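Local atomic coordinates of tRNA (guanine(26)-N(2))-dimethyltransferase (Pyrococcus horikoshii, PDB entry 2EJU), a protein that probably dimethylates N2 of the guanine at position 26 of a number of tRNAs, using S-adenosyl-L-methionine as methyl donor. Residues I50-L55 with H133-D138; D120-M125 with M144-T149; G279-E284 with E315-L320; F321-A326 with S358-K363. All coordinates share one frame; numbering follows the deposited sequence.

The four contacts fall into two groups on opposite sides of the chain's centre. Contacts 1 and 2, about 11 Å apart between centres, build the cofactor end of the class I methyltransferase core: contact 1 pairs two parallel strands of the large sheet, and contact 2 joins helices 121-127 and 144-153, which precede and follow strand 132-137. Their segments alternate along the chain, and both touch S-adenosyl-L-homocysteine. Contacts 3 and 4 come later, in series, with centres about 16 Å apart; Lys363 of contact 4 reaches carbonyls of Ile318 and Leu320 in contact 3. The centres of contacts 1 and 4 lie about 34 Å apart, so the C-terminal group stands well clear of the cofactor.

Contact 1. Residues I50-L55 with H133-D138; sequences IVLDAL and HFIDLD. With SAH (S-adenosyl-L-homocysteine), chain B.
Strands 50-53 and 132-137 are parallel neighbours at the middle of the Rossmann-like sheet of a class I methyltransferase, and their C-terminal ends run into the cofactor site. Ile50 O takes two donors, His133 N at 2.8 Å and Phe134 N at a longer 3.3 Å, where the second strand turns its corner. The ladder continues through Leu52 N to Phe134 O and then Asp136 N to Leu52 O, the latter nearly straight at 170°. Leu52 and Ile135 lie side by side on one face, CD2 against CG2 at 3.9 Å. On the other face the Phe134 ring turns its edge to Val51 CB. At the strands' C-terminal ends a water bridges four groups: it donates to Asp53 OD1 (OD2 is held by Gly62 N) and Asp136 O and accepts from Leu55 N and Asp138 N. The ligand amine gives its main bond to Leu55 O, 2.6 Å from SAH N, and a weak one to Asp138 OD2, which also pairs with Arg61. Leu55 CD2 rests 3.4 Å from SAH C4. The water thus ties the two diverging strand ends together just where a backbone carbonyl and a carboxylate receive the amino group of the cofactor product.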
# COMPACT_ATOMS: atom_id res chain seq x y z
N ILE A 50 -4.92 15.62 -11.11
CA ILE A 50 -6.02 14.80 -11.59
C ILE A 50 -5.92 13.42 -10.93
O ILE A 50 -4.95 12.68 -11.14
CB ILE A 50 -5.94 14.66 -13.13
CG1 ILE A 50 -5.83 16.05 -13.76
CG2 ILE A 50 -7.19 13.94 -13.66
CD1 ILE A 50 -5.53 16.02 -15.25
N VAL A 51 -6.92 13.06 -10.14
CA VAL A 51 -6.88 11.79 -9.43
C VAL A 51 -8.11 10.92 -9.60
O VAL A 51 -9.20 11.41 -9.89
CB VAL A 51 -6.67 12.03 -7.92
CG1 VAL A 51 -5.47 12.94 -7.71
CG2 VAL A 51 -7.92 12.64 -7.31
N LEU A 52 -7.91 9.62 -9.41
CA LEU A 52 -8.98 8.64 -9.55
C LEU A 52 -9.18 7.71 -8.36
O LEU A 52 -8.23 7.08 -7.87
CB LEU A 52 -8.73 7.79 -10.80
CG LEU A 52 -9.66 6.58 -10.97
CD1 LEU A 52 -11.09 7.06 -11.24
CD2 LEU A 52 -9.18 5.70 -12.13
N ASP A 53 -10.42 7.62 -7.91
CA ASP A 53 -10.82 6.72 -6.84
C ASP A 53 -11.60 5.69 -7.66
O ASP A 53 -12.80 5.85 -7.91
CB ASP A 53 -11.73 7.46 -5.84
CG ASP A 53 -12.29 6.54 -4.77
OD1 ASP A 53 -11.86 5.37 -4.69
OD2 ASP A 53 -13.17 7.00 -4.01
N ALA A 54 -10.89 4.66 -8.12
CA ALA A 54 -11.42 3.62 -9.00
C ALA A 54 -12.56 2.72 -8.54
O ALA A 54 -13.37 2.29 -9.36
CB ALA A 54 -10.27 2.76 -9.51
N LEU A 55 -12.61 2.41 -7.25
CA LEU A 55 -13.68 1.58 -6.70
C LEU A 55 -14.05 2.30 -5.41
O LEU A 55 -13.60 1.94 -4.33
CB LEU A 55 -13.16 0.16 -6.42
CG LEU A 55 -12.43 -0.49 -7.61
CD1 LEU A 55 -10.94 -0.45 -7.35
CD2 LEU A 55 -12.88 -1.92 -7.81
N HIS A 133 -2.79 11.69 -12.60
CA HIS A 133 -1.56 11.94 -11.88
C HIS A 133 -1.50 10.95 -10.71
O HIS A 133 -0.43 10.63 -10.20
CB HIS A 133 -1.54 13.38 -11.34
CG HIS A 133 -1.50 14.42 -12.42
ND1 HIS A 133 -0.46 14.52 -13.31
CD2 HIS A 133 -2.39 15.38 -12.76
CE1 HIS A 133 -0.71 15.50 -14.17
NE2 HIS A 133 -1.87 16.04 -13.86
N PHE A 134 -2.67 10.47 -10.29
CA PHE A 134 -2.75 9.51 -9.20
C PHE A 134 -4.01 8.65 -9.30
O PHE A 134 -5.10 9.15 -9.57
CB PHE A 134 -2.74 10.22 -7.84
CG PHE A 134 -3.01 9.29 -6.66
CD1 PHE A 134 -2.12 8.27 -6.34
CD2 PHE A 134 -4.16 9.43 -5.90
CE1 PHE A 134 -2.38 7.39 -5.28
CE2 PHE A 134 -4.43 8.56 -4.83
CZ PHE A 134 -3.54 7.54 -4.52
N ILE A 135 -3.84 7.35 -9.10
CA ILE A 135 -4.96 6.42 -9.12
C ILE A 135 -4.85 5.57 -7.86
O ILE A 135 -3.79 5.05 -7.54
CB ILE A 135 -4.93 5.47 -10.34
CG1 ILE A 135 -5.09 6.27 -11.64
CG2 ILE A 135 -6.07 4.44 -10.22
CD1 ILE A 135 -4.96 5.41 -12.89
N ASP A 136 -5.96 5.45 -7.14
CA ASP A 136 -5.99 4.64 -5.94
C ASP A 136 -6.87 3.42 -6.24
O ASP A 136 -8.04 3.56 -6.59
CB ASP A 136 -6.54 5.45 -4.76
CG ASP A 136 -6.36 4.75 -3.42
OD1 ASP A 136 -6.39 5.43 -2.37
OD2 ASP A 136 -6.21 3.50 -3.42
N LEU A 137 -6.28 2.24 -6.13
CA LEU A 137 -6.98 1.00 -6.37
C LEU A 137 -7.24 0.37 -5.02
O LEU A 137 -6.31 -0.11 -4.37
CB LEU A 137 -6.14 0.03 -7.22
CG LEU A 137 -5.83 0.44 -8.66
CD1 LEU A 137 -5.00 -0.65 -9.32
CD2 LEU A 137 -7.14 0.66 -9.43
N ASP A 138 -8.50 0.39 -4.60
CA ASP A 138 -8.88 -0.17 -3.31
C ASP A 138 -10.07 -1.11 -3.50
O ASP A 138 -11.21 -0.75 -3.22
CB ASP A 138 -9.24 0.95 -2.35
CG ASP A 138 -9.40 0.47 -0.93
OD1 ASP A 138 -8.41 -0.06 -0.37
OD2 ASP A 138 -10.50 0.62 -0.38
N SAH B . -12.52 2.28 -1.94
CA SAH B . -13.17 2.25 -0.76
CB SAH B . -13.94 0.93 -1.00
CG SAH B . -14.31 -0.26 -1.81
SD SAH B . -15.27 -1.66 -1.72
C SAH B . -13.23 3.06 0.40
O SAH B . -14.43 3.01 0.93
OXT SAH B . -12.22 3.69 0.79
C5' SAH B . -14.95 -2.29 -3.28
C4' SAH B . -16.25 -2.24 -4.14
O4' SAH B . -15.71 -2.40 -5.45
C3' SAH B . -17.71 -1.88 -4.29
O3' SAH B . -18.34 -0.59 -4.03
C2' SAH B . -18.06 -2.35 -5.70
O2' SAH B . -19.24 -2.49 -6.26
C1' SAH B . -16.75 -2.67 -6.37
N9 SAH B . -16.34 -3.21 -7.79
C8 SAH B . -16.25 -4.51 -8.03
N7 SAH B . -15.89 -4.71 -9.26
C5 SAH B . -15.72 -3.55 -9.84
C6 SAH B . -15.34 -3.16 -11.14
N6 SAH B . -15.05 -4.08 -12.04
N1 SAH B . -15.24 -1.79 -11.46
C2 SAH B . -15.53 -0.81 -10.54
N3 SAH B . -15.91 -1.18 -9.26
C4 SAH B . -16.02 -2.54 -8.89
O HOH W 1 -10.25 2.69 -5.39

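Contact 2. Residues D120-M125 with M144-T149; sequences DANRLM and MEFLDT. With SAH (S-adenosyl-L-homocysteine), chain B.
The Asn122 side chain crosses that of Phe146 at about a right angle; its amide plane is tilted 38° from the ring, and ND2 comes obliquely to 3.6 Å from Phe146 CD1. The same ND2 donates to Glu145 O at 2.9 Å. That bond is fairly straight at the hydrogen (163°) and stays within the amide plane, yet it meets the carbonyl oxygen from above the carbonyl plane. A water takes the amide's other hydrogen and donates to Asp120 OD2 and Glu145 OE2, so it sits between two like charges. One turn on, Thr149 CG2 presses against Met125 CB at 3.5 Å, a tight fit. Met125 bends at its last torsion (chi3 -69°), and this carries CE to Phe146 CB and to the nearby carbonyl oxygen of that residue. The helix pieces 121-125 and 144-149 run almost parallel, their axes 9.3 Å apart, on the side of the sheet where Leu52 meets Met125. Asp120 is the N-cap of the first helix: its OD1 accepts from Asn122 N and also from the adenine amino group, SAH N6, at 2.8 Å. Ala121 N gives its hydrogen to SAH N1, 2.7 Å away, while Phe146 presents CE1 and CZ to N6 at its ring edge. Together the N-cap carboxylate and the first helical N-H read the donor and acceptor pattern of adenine, with Phe146 closing in beside them.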
# COMPACT_ATOMS: atom_id res chain seq x y z
N ASP A 120 -17.38 -0.27 -15.02
CA ASP A 120 -16.29 -1.17 -14.67
C ASP A 120 -15.06 -0.28 -14.63
O ASP A 120 -14.83 0.52 -15.56
CB ASP A 120 -16.11 -2.22 -15.76
CG ASP A 120 -15.01 -3.23 -15.44
OD1 ASP A 120 -14.19 -3.00 -14.53
OD2 ASP A 120 -14.98 -4.28 -16.12
N ALA A 121 -14.27 -0.39 -13.57
CA ALA A 121 -13.06 0.42 -13.44
C ALA A 121 -12.12 0.21 -14.62
O ALA A 121 -11.47 1.16 -15.06
CB ALA A 121 -12.35 0.08 -12.14
N ASN A 122 -12.04 -1.02 -15.13
CA ASN A 122 -11.18 -1.30 -16.27
C ASN A 122 -11.64 -0.55 -17.51
O ASN A 122 -10.82 -0.10 -18.32
CB ASN A 122 -11.14 -2.80 -16.59
CG ASN A 122 -10.10 -3.54 -15.78
OD1 ASN A 122 -9.00 -3.03 -15.56
ND2 ASN A 122 -10.43 -4.76 -15.34
N ARG A 123 -12.95 -0.40 -17.65
CA ARG A 123 -13.49 0.32 -18.80
C ARG A 123 -13.18 1.81 -18.67
O ARG A 123 -12.68 2.42 -19.62
CB ARG A 123 -15.01 0.10 -18.92
CG ARG A 123 -15.62 0.73 -20.16
CD ARG A 123 -17.02 0.17 -20.42
NE ARG A 123 -17.63 0.71 -21.64
CZ ARG A 123 -18.10 1.95 -21.76
NH1 ARG A 123 -18.04 2.79 -20.74
NH2 ARG A 123 -18.66 2.34 -22.90
N LEU A 124 -13.44 2.38 -17.50
CA LEU A 124 -13.16 3.81 -17.29
C LEU A 124 -11.67 4.12 -17.50
O LEU A 124 -11.33 5.07 -18.21
CB LEU A 124 -13.57 4.25 -15.87
CG LEU A 124 -13.17 5.67 -15.46
CD1 LEU A 124 -13.68 6.68 -16.49
CD2 LEU A 124 -13.72 6.00 -14.09
N MET A 125 -10.80 3.32 -16.91
CA MET A 125 -9.37 3.55 -17.04
C MET A 125 -8.88 3.40 -18.47
O MET A 125 -7.94 4.09 -18.89
CB MET A 125 -8.60 2.64 -16.08
CG MET A 125 -8.79 3.02 -14.61
SD MET A 125 -7.68 2.16 -13.50
CE MET A 125 -8.33 0.44 -13.60
N MET A 144 -5.37 -7.20 -8.69
CA MET A 144 -4.80 -7.71 -9.93
C MET A 144 -5.65 -7.61 -11.19
O MET A 144 -5.11 -7.51 -12.29
CB MET A 144 -4.29 -9.13 -9.72
CG MET A 144 -3.17 -9.21 -8.69
SD MET A 144 -1.82 -8.01 -9.01
CE MET A 144 -1.26 -8.57 -10.67
N GLU A 145 -6.97 -7.63 -11.04
CA GLU A 145 -7.85 -7.53 -12.20
C GLU A 145 -7.79 -6.13 -12.82
O GLU A 145 -8.14 -5.94 -13.98
CB GLU A 145 -9.30 -7.82 -11.80
CG GLU A 145 -10.29 -7.77 -12.97
CD GLU A 145 -11.74 -7.96 -12.55
OE1 GLU A 145 -11.98 -8.39 -11.41
OE2 GLU A 145 -12.65 -7.67 -13.36
N PHE A 146 -7.32 -5.16 -12.03
CA PHE A 146 -7.28 -3.77 -12.46
C PHE A 146 -5.89 -3.16 -12.66
O PHE A 146 -5.76 -2.08 -13.24
CB PHE A 146 -8.04 -2.92 -11.43
CG PHE A 146 -9.39 -3.50 -11.07
CD1 PHE A 146 -10.44 -3.47 -11.99
CD2 PHE A 146 -9.60 -4.11 -9.84
CE1 PHE A 146 -11.67 -4.04 -11.69
CE2 PHE A 146 -10.83 -4.68 -9.52
CZ PHE A 146 -11.86 -4.65 -10.45
N LEU A 147 -4.86 -3.86 -12.20
CA LEU A 147 -3.49 -3.35 -12.27
C LEU A 147 -2.91 -2.98 -13.63
O LEU A 147 -2.33 -1.90 -13.78
CB LEU A 147 -2.53 -4.33 -11.58
CG LEU A 147 -1.06 -3.90 -11.55
CD1 LEU A 147 -0.90 -2.62 -10.74
CD2 LEU A 147 -0.20 -5.01 -10.95
N ASP A 148 -3.06 -3.86 -14.62
CA ASP A 148 -2.49 -3.58 -15.93
C ASP A 148 -3.09 -2.34 -16.58
O ASP A 148 -2.37 -1.52 -17.15
CB ASP A 148 -2.63 -4.79 -16.86
CG ASP A 148 -1.85 -4.62 -18.16
OD1 ASP A 148 -0.63 -4.39 -18.08
OD2 ASP A 148 -2.46 -4.72 -19.24
N THR A 149 -4.40 -2.20 -16.49
CA THR A 149 -5.07 -1.04 -17.07
C THR A 149 -4.71 0.23 -16.31
O THR A 149 -4.54 1.29 -16.91
CB THR A 149 -6.61 -1.22 -17.08
OG1 THR A 149 -6.94 -2.45 -17.75
CG2 THR A 149 -7.28 -0.06 -17.82
N SAH B . -12.52 2.28 -1.94
CA SAH B . -13.17 2.25 -0.76
CB SAH B . -13.94 0.93 -1.00
CG SAH B . -14.31 -0.26 -1.81
SD SAH B . -15.27 -1.66 -1.72
C SAH B . -13.23 3.06 0.40
O SAH B . -14.43 3.01 0.93
OXT SAH B . -12.22 3.69 0.79
C5' SAH B . -14.95 -2.29 -3.28
C4' SAH B . -16.25 -2.24 -4.14
O4' SAH B . -15.71 -2.40 -5.45
C3' SAH B . -17.71 -1.88 -4.29
O3' SAH B . -18.34 -0.59 -4.03
C2' SAH B . -18.06 -2.35 -5.70
O2' SAH B . -19.24 -2.49 -6.26
C1' SAH B . -16.75 -2.67 -6.37
N9 SAH B . -16.34 -3.21 -7.79
C8 SAH B . -16.25 -4.51 -8.03
N7 SAH B . -15.89 -4.71 -9.26
C5 SAH B . -15.72 -3.55 -9.84
C6 SAH B . -15.34 -3.16 -11.14
N6 SAH B . -15.05 -4.08 -12.04
N1 SAH B . -15.24 -1.79 -11.46
C2 SAH B . -15.53 -0.81 -10.54
N3 SAH B . -15.91 -1.18 -9.26
C4 SAH B . -16.02 -2.54 -8.89
O HOH W 2 -13.00 -6.15 -15.63
O HOH W 3 -9.22 -2.64 -19.36
O HOH W 4 -5.60 2.89 -19.77

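Contact 3. Residues G279-E284 with E315-L320; sequences GPLKDE and ELDIPL
The Asp317 carboxylate is the flat group of this contact, and its oxygen edge points at the backbone of 279-284. Leu281 N lies close to its plane and bonds OD1 on the syn lone pair, 3.2 Å away and straight at 167°; a weak second bond runs from the same N to OD2. Lys282 N adds another weak bond to OD2. Over one face Lys282 CG stands 3.5 Å from OD2, while on the opposite side, past the oxygen edge, Pro280 CB comes to 3.1 Å from OD2. A water donates to Asp317 OD1 and Gly279 O, linking the carboxylate to the start of the other segment. Several donors thus gather on the two oxygens and hold the group's rotation. The Lys282 chain slides past Asp317 in the opposite direction. Its CG sits between the backbone N and carbonyl carbon (chi1 74°), and the extended remainder takes NZ to Glu315 O at 3.1 Å, in the carbonyl plane. NZ bonds Ile312 O as well, so it collects carbonyls at the C-terminal end of helix 302-314. Leu281 packs on helix 192-209, and Glu315 OE2 reaches Thr355 of strand 352-355. The loop between strand 273-277 and helix 284-295 is thereby joined to the loop leading from helix 302-314 into strand 322-323.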
# COMPACT_ATOMS: atom_id res chain seq x y z
N GLY A 279 14.26 -3.74 -3.26
CA GLY A 279 14.65 -2.35 -3.13
C GLY A 279 14.02 -1.75 -1.90
O GLY A 279 13.44 -2.47 -1.07
N PRO A 280 14.10 -0.43 -1.74
CA PRO A 280 13.51 0.22 -0.56
C PRO A 280 11.99 0.13 -0.53
O PRO A 280 11.33 0.05 -1.57
CB PRO A 280 14.02 1.65 -0.66
CG PRO A 280 14.23 1.86 -2.12
CD PRO A 280 14.82 0.55 -2.57
N LEU A 281 11.43 0.14 0.68
CA LEU A 281 9.98 0.09 0.84
C LEU A 281 9.44 1.46 1.20
O LEU A 281 8.25 1.62 1.48
CB LEU A 281 9.59 -0.95 1.90
CG LEU A 281 9.73 -2.41 1.45
CD1 LEU A 281 9.21 -3.34 2.54
CD2 LEU A 281 8.95 -2.64 0.16
N LYS A 282 10.31 2.46 1.20
CA LYS A 282 9.90 3.82 1.49
C LYS A 282 10.88 4.84 0.95
O LYS A 282 12.07 4.56 0.75
CB LYS A 282 9.78 4.06 3.00
CG LYS A 282 11.12 4.17 3.73
CD LYS A 282 10.95 4.74 5.14
CE LYS A 282 12.26 4.70 5.94
NZ LYS A 282 12.06 5.13 7.35
N ASP A 283 10.37 6.04 0.69
CA ASP A 283 11.19 7.15 0.24
C ASP A 283 11.36 7.88 1.57
O ASP A 283 10.44 8.52 2.06
CB ASP A 283 10.44 8.02 -0.76
CG ASP A 283 11.24 9.24 -1.18
OD1 ASP A 283 11.60 10.04 -0.29
OD2 ASP A 283 11.50 9.40 -2.39
N GLU A 284 12.54 7.74 2.17
CA GLU A 284 12.84 8.34 3.46
C GLU A 284 12.41 9.80 3.62
O GLU A 284 11.76 10.16 4.61
CB GLU A 284 14.33 8.21 3.74
CG GLU A 284 14.71 8.43 5.19
CD GLU A 284 16.16 8.10 5.46
OE1 GLU A 284 16.58 8.17 6.63
OE2 GLU A 284 16.88 7.78 4.49
N GLU A 315 11.76 3.39 11.17
CA GLU A 315 12.09 2.03 10.79
C GLU A 315 13.25 1.97 9.80
O GLU A 315 13.28 2.71 8.82
CB GLU A 315 10.85 1.37 10.18
CG GLU A 315 10.96 -0.13 10.02
CD GLU A 315 9.63 -0.76 9.67
OE1 GLU A 315 8.60 -0.34 10.25
OE2 GLU A 315 9.61 -1.68 8.82
N LEU A 316 14.21 1.09 10.08
CA LEU A 316 15.36 0.92 9.20
C LEU A 316 14.82 0.30 7.91
O LEU A 316 14.07 -0.67 7.95
CB LEU A 316 16.38 -0.03 9.84
CG LEU A 316 17.63 -0.39 9.03
CD1 LEU A 316 18.46 0.87 8.77
CD2 LEU A 316 18.44 -1.44 9.78
N ASP A 317 15.18 0.87 6.76
CA ASP A 317 14.71 0.33 5.50
C ASP A 317 15.78 -0.61 4.95
O ASP A 317 16.74 -0.18 4.29
CB ASP A 317 14.40 1.45 4.50
CG ASP A 317 13.59 0.96 3.31
OD1 ASP A 317 13.22 -0.24 3.27
OD2 ASP A 317 13.32 1.77 2.40
N ILE A 318 15.60 -1.89 5.24
CA ILE A 318 16.52 -2.94 4.82
C ILE A 318 15.66 -4.18 4.61
O ILE A 318 14.64 -4.35 5.28
CB ILE A 318 17.58 -3.19 5.91
CG1 ILE A 318 18.65 -4.15 5.42
CG2 ILE A 318 16.90 -3.71 7.17
CD1 ILE A 318 19.87 -4.22 6.34
N PRO A 319 16.05 -5.06 3.67
CA PRO A 319 15.23 -6.25 3.45
C PRO A 319 15.08 -7.22 4.63
O PRO A 319 16.06 -7.71 5.18
CB PRO A 319 15.89 -6.92 2.24
CG PRO A 319 16.48 -5.75 1.48
CD PRO A 319 17.08 -4.93 2.62
N LEU A 320 13.83 -7.47 5.00
CA LEU A 320 13.50 -8.40 6.07
C LEU A 320 13.92 -8.03 7.49
O LEU A 320 14.33 -6.90 7.77
CB LEU A 320 14.05 -9.79 5.70
CG LEU A 320 13.67 -10.21 4.27
CD1 LEU A 320 14.15 -11.62 3.98
CD2 LEU A 320 12.15 -10.12 4.10
O HOH W 5 14.55 -2.28 1.84

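Contact 4. Residues F321-A326 with S358-K363; sequences FYDTHA and SPTGIK
Tyr322 and Ile362 form a hydrogen-bonded antiparallel pair in a small three-stranded sheet; the order of helices and strands from 302 to 364 is consistent with a winged-helix fold. Tyr322 N donates to Ile362 O almost in a line (175°), and Ile362 N answers to Tyr322 O at 2.9 Å. Next along, Asp323 faces Gly361 as a non-hydrogen-bonded pair with CA atoms 4.2 Å apart; Thr324 N then donates to Thr360 O. Phe321 places its ring on the Asp323 and Gly361 side, obliquely against Gly361 CA, which is 3.7 Å from CD1, with Ser358 CB beyond. Its torsion, chi1 58°, tucks CG between backbone N and carbonyl carbon, while Phe321 CB nears Ile362 O. As N-cap of helix 324-331, Asp323 takes Ala326 N on OD1, and OD2 receives the hydroxyl of Thr360 at 2.8 Å; the two donors come from opposite faces of the carboxylate, each out of its plane. The type I turn from Ser358 to Gly361 sets Thr360 for this bond. A water donates to Asp323 OD2 and accepts from Ser358 OG, which lies 2.6 Å from the water oxygen. Thr324 OG1 is buried with no polar partner in the model, 3.8 Å from Ile362 CD1. Farther out, Ile362 packs on helices 338-347 and 368-375, and Lys363 NZ makes a salt bridge with Glu194 and bonds the carbonyl oxygens of Leu320 and Ile318.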
# COMPACT_ATOMS: atom_id res chain seq x y z
N PHE A 321 13.81 -9.00 8.39
CA PHE A 321 14.15 -8.77 9.79
C PHE A 321 14.20 -10.08 10.55
O PHE A 321 13.96 -11.15 9.99
CB PHE A 321 13.11 -7.84 10.43
CG PHE A 321 11.70 -8.37 10.35
CD1 PHE A 321 11.17 -9.15 11.38
CD2 PHE A 321 10.89 -8.08 9.26
CE1 PHE A 321 9.86 -9.64 11.31
CE2 PHE A 321 9.58 -8.56 9.17
CZ PHE A 321 9.07 -9.35 10.20
N TYR A 322 14.52 -9.99 11.84
CA TYR A 322 14.61 -11.16 12.69
C TYR A 322 13.56 -11.05 13.78
O TYR A 322 13.47 -10.05 14.48
CB TYR A 322 16.01 -11.26 13.30
CG TYR A 322 17.13 -11.37 12.27
CD1 TYR A 322 17.16 -12.42 11.35
CD2 TYR A 322 18.13 -10.40 12.20
CE1 TYR A 322 18.16 -12.50 10.38
CE2 TYR A 322 19.14 -10.48 11.23
CZ TYR A 322 19.15 -11.53 10.33
OH TYR A 322 20.14 -11.61 9.37
N ASP A 323 12.75 -12.10 13.89
CA ASP A 323 11.69 -12.14 14.90
C ASP A 323 12.24 -12.91 16.09
O ASP A 323 12.46 -14.12 16.02
CB ASP A 323 10.46 -12.84 14.32
CG ASP A 323 9.28 -12.79 15.26
OD1 ASP A 323 9.40 -13.33 16.38
OD2 ASP A 323 8.25 -12.20 14.88
N THR A 324 12.47 -12.20 17.19
CA THR A 324 13.01 -12.79 18.40
C THR A 324 12.23 -14.00 18.91
O THR A 324 12.82 -15.03 19.24
CB THR A 324 13.08 -11.75 19.53
OG1 THR A 324 13.76 -10.58 19.06
CG2 THR A 324 13.85 -12.31 20.72
N HIS A 325 10.91 -13.87 18.97
CA HIS A 325 10.07 -14.95 19.44
C HIS A 325 10.12 -16.17 18.52
O HIS A 325 10.33 -17.29 18.97
CB HIS A 325 8.62 -14.48 19.58
CG HIS A 325 7.69 -15.53 20.11
ND1 HIS A 325 7.43 -16.70 19.44
CD2 HIS A 325 6.97 -15.58 21.26
CE1 HIS A 325 6.60 -17.44 20.16
NE2 HIS A 325 6.30 -16.78 21.26
N ALA A 326 9.93 -15.93 17.22
CA ALA A 326 9.94 -17.02 16.25
C ALA A 326 11.29 -17.74 16.19
O ALA A 326 11.33 -18.97 16.18
CB ALA A 326 9.57 -16.49 14.87
N SER A 358 5.85 -6.38 12.40
CA SER A 358 5.63 -7.31 13.50
C SER A 358 6.11 -6.68 14.80
O SER A 358 7.14 -6.02 14.84
CB SER A 358 6.40 -8.60 13.24
OG SER A 358 6.31 -9.46 14.36
N PRO A 359 5.35 -6.90 15.89
CA PRO A 359 5.68 -6.36 17.21
C PRO A 359 6.95 -6.95 17.80
O PRO A 359 7.63 -6.30 18.59
CB PRO A 359 4.44 -6.70 18.03
CG PRO A 359 4.03 -8.02 17.45
CD PRO A 359 4.14 -7.74 15.96
N THR A 360 7.27 -8.18 17.42
CA THR A 360 8.46 -8.85 17.94
C THR A 360 9.59 -8.89 16.92
O THR A 360 10.59 -9.59 17.12
CB THR A 360 8.14 -10.30 18.37
OG1 THR A 360 7.43 -10.96 17.31
CG2 THR A 360 7.28 -10.30 19.63
N GLY A 361 9.45 -8.14 15.84
CA GLY A 361 10.49 -8.12 14.83
C GLY A 361 11.50 -7.01 15.02
O GLY A 361 11.18 -5.93 15.52
N ILE A 362 12.74 -7.28 14.62
CA ILE A 362 13.80 -6.28 14.72
C ILE A 362 14.56 -6.17 13.41
O ILE A 362 15.08 -7.16 12.89
CB ILE A 362 14.81 -6.63 15.83
CG1 ILE A 362 14.14 -6.55 17.20
CG2 ILE A 362 15.98 -5.66 15.78
CD1 ILE A 362 15.02 -7.03 18.33
N LYS A 363 14.60 -4.95 12.88
CA LYS A 363 15.31 -4.62 11.65
C LYS A 363 16.73 -4.29 12.09
O LYS A 363 16.92 -3.47 12.99
CB LYS A 363 14.70 -3.38 11.00
CG LYS A 363 13.35 -3.61 10.34
CD LYS A 363 13.52 -4.14 8.94
CE LYS A 363 12.21 -4.19 8.18
NZ LYS A 363 12.42 -4.78 6.83
O HOH W 6 6.56 -11.59 12.97